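Local coordinates for protein MxaA (Stigmatella aurantiaca, PDB 4W4T) that is the terminal reductase domain of a polyketide–peptide synthetase and probably uses NADPH to release the myxalamid chain from its carrier as an alcohol, at residues L59-T64 against I146-A151. Residues are numbered along the deposited sequence; the frame is centred on the assembly and turned at random.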
loop_
_atom_site.group_PDB
_atom_site.type_symbol
_atom_site.label_atom_id
_atom_site.label_comp_id
_atom_site.label_asym_id
_atom_site.label_seq_id
_atom_site.Cartn_x
_atom_site.Cartn_y
_atom_site.Cartn_z
ATOM N N LEU A 59 -17.751 -26.784 14.801
ATOM C CA LEU A 59 -17.002 -26.259 13.675
ATOM C C LEU A 59 -16.395 -24.896 14.010
ATOM O O LEU A 59 -17.112 -23.972 14.387
ATOM C CB LEU A 59 -17.883 -26.131 12.436
ATOM C CG LEU A 59 -17.174 -25.493 11.234
ATOM C CD1 LEU A 59 -16.081 -26.385 10.676
ATOM C CD2 LEU A 59 -18.170 -25.104 10.136
ATOM N N LEU A 60 -15.081 -24.790 13.873
ATOM C CA LEU A 60 -14.388 -23.519 14.079
ATOM C C LEU A 60 -13.852 -22.989 12.761
ATOM O O LEU A 60 -13.142 -23.681 12.043
ATOM C CB LEU A 60 -13.233 -23.677 15.079
ATOM C CG LEU A 60 -12.374 -22.432 15.357
ATOM C CD1 LEU A 60 -13.222 -21.288 15.924
ATOM C CD2 LEU A 60 -11.223 -22.793 16.303
ATOM N N THR A 61 -14.193 -21.754 12.431
ATOM C CA THR A 61 -13.521 -21.098 11.330
ATOM C C THR A 61 -12.471 -20.146 11.912
ATOM O O THR A 61 -12.677 -19.528 12.970
ATOM C CB THR A 61 -14.507 -20.327 10.395
ATOM O OG1 THR A 61 -15.184 -19.300 11.121
ATOM C CG2 THR A 61 -15.548 -21.263 9.813
ATOM N N GLY A 62 -11.346 -20.039 11.220
ATOM C CA GLY A 62 -10.334 -19.068 11.570
ATOM C C GLY A 62 -9.247 -19.632 12.464
ATOM O O GLY A 62 -8.506 -18.864 13.079
ATOM N N ALA A 63 -9.122 -20.959 12.512
ATOM C CA ALA A 63 -8.101 -21.598 13.342
ATOM C C ALA A 63 -6.665 -21.225 12.963
ATOM O O ALA A 63 -5.743 -21.437 13.763
ATOM C CB ALA A 63 -8.263 -23.119 13.304
ATOM N N THR A 64 -6.453 -20.681 11.769
ATOM C CA THR A 64 -5.096 -20.331 11.355
ATOM C C THR A 64 -4.746 -18.858 11.619
ATOM O O THR A 64 -3.662 -18.404 11.254
ATOM C CB THR A 64 -4.846 -20.629 9.848
ATOM O OG1 THR A 64 -5.727 -19.842 9.042
ATOM C CG2 THR A 64 -5.075 -22.117 9.534
ATOM N N ILE A 146 -21.345 -23.956 15.837
ATOM C CA ILE A 146 -20.377 -23.251 15.005
ATOM C C ILE A 146 -19.812 -22.020 15.713
ATOM O O ILE A 146 -20.565 -21.188 16.211
ATOM C CB ILE A 146 -21.007 -22.791 13.670
ATOM C CG1 ILE A 146 -21.528 -23.998 12.886
ATOM C CG2 ILE A 146 -19.980 -22.023 12.827
ATOM C CD1 ILE A 146 -22.662 -23.674 11.942
ATOM N N TYR A 147 -18.490 -21.922 15.751
ATOM C CA TYR A 147 -17.810 -20.700 16.159
ATOM C C TYR A 147 -17.225 -20.077 14.895
ATOM O O TYR A 147 -16.246 -20.575 14.345
ATOM C CB TYR A 147 -16.719 -20.975 17.200
ATOM C CG TYR A 147 -17.267 -21.402 18.558
ATOM C CD1 TYR A 147 -17.868 -22.637 18.726
ATOM C CD2 TYR A 147 -17.168 -20.568 19.665
ATOM C CE1 TYR A 147 -18.371 -23.043 19.958
ATOM C CE2 TYR A 147 -17.673 -20.965 20.902
ATOM C CZ TYR A 147 -18.279 -22.203 21.037
ATOM O OH TYR A 147 -18.768 -22.606 22.268
ATOM N N HIS A 148 -17.848 -18.997 14.430
ATOM C CA HIS A 148 -17.432 -18.382 13.178
ATOM C C HIS A 148 -16.501 -17.176 13.419
ATOM O O HIS A 148 -16.949 -16.057 13.676
ATOM C CB HIS A 148 -18.677 -17.993 12.354
ATOM C CG HIS A 148 -18.348 -17.362 11.032
ATOM N ND1 HIS A 148 -17.221 -17.689 10.316
ATOM C CD2 HIS A 148 -18.982 -16.398 10.322
ATOM C CE1 HIS A 148 -17.178 -16.966 9.208
ATOM N NE2 HIS A 148 -18.230 -16.169 9.194
ATOM N N ASN A 149 -15.199 -17.439 13.356
ATOM C CA ASN A 149 -14.168 -16.433 13.592
ATOM C C ASN A 149 -13.318 -16.192 12.335
ATOM O O ASN A 149 -12.369 -15.414 12.355
ATOM C CB ASN A 149 -13.270 -16.859 14.770
ATOM C CG ASN A 149 -12.139 -15.875 15.030
ATOM O OD1 ASN A 149 -12.354 -14.668 15.087
ATOM N ND2 ASN A 149 -10.920 -16.389 15.133
ATOM N N GLY A 150 -13.669 -16.844 11.233
ATOM C CA GLY A 150 -12.921 -16.690 9.999
ATOM C C GLY A 150 -13.359 -15.427 9.287
ATOM O O GLY A 150 -14.548 -15.108 9.280
ATOM N N ALA A 151 -12.398 -14.705 8.717
ATOM C CA ALA A 151 -12.658 -13.447 8.018
ATOM C C ALA A 151 -11.382 -12.946 7.366
ATOM O O ALA A 151 -10.288 -13.254 7.828
ATOM C CB ALA A 151 -13.200 -12.388 8.967
#
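With chi1 at 61°, Thr61 sets OG1 between its backbone N and carbonyl carbon, while His148 holds CG anti to its own N (chi1 -179°), and the hydroxyl meets the imidazole edge near the ring plane. Thr61 OG1 and His148 ND1 lie 2.7 Å apart in a hydrogen bond whose donor may be either. Thr61 OG1 also accepts a bond from Gly150 N at 2.9 Å and, weakly, one from Asn149 N, so one buried hydroxyl gathers the ring and the turn after it. The far ring nitrogen, His148 NE2, bonds Thr170 of helix 159-177, fixing the ring's rotation from both ends. A valine in place of this threonine would probably leave His148 ND1 and Gly150 N without their shared partner and let the turn shift. Earlier in both segments the strands run parallel, and Tyr147 N donates to Leu59 O at 2.8 Å. Thr61 N in turn donates to Tyr147 O at 3.0 Å. On the face bearing Leu60, which helix 66-78 packs against, Leu60 CD1 lies 3.7 Å from Tyr147 CB. Past the strands, Gly62 and Gly150 bring their CA atoms to 3.8 Å; a CB on Gly62 would clash with Asn149 O. These neighbouring parallel strands of a Rossmann fold end in loops carrying Thr64, Asn149 and Ala151, which bind NADPH in this reductase, as at the dinucleotide site of short-chain dehydrogenases.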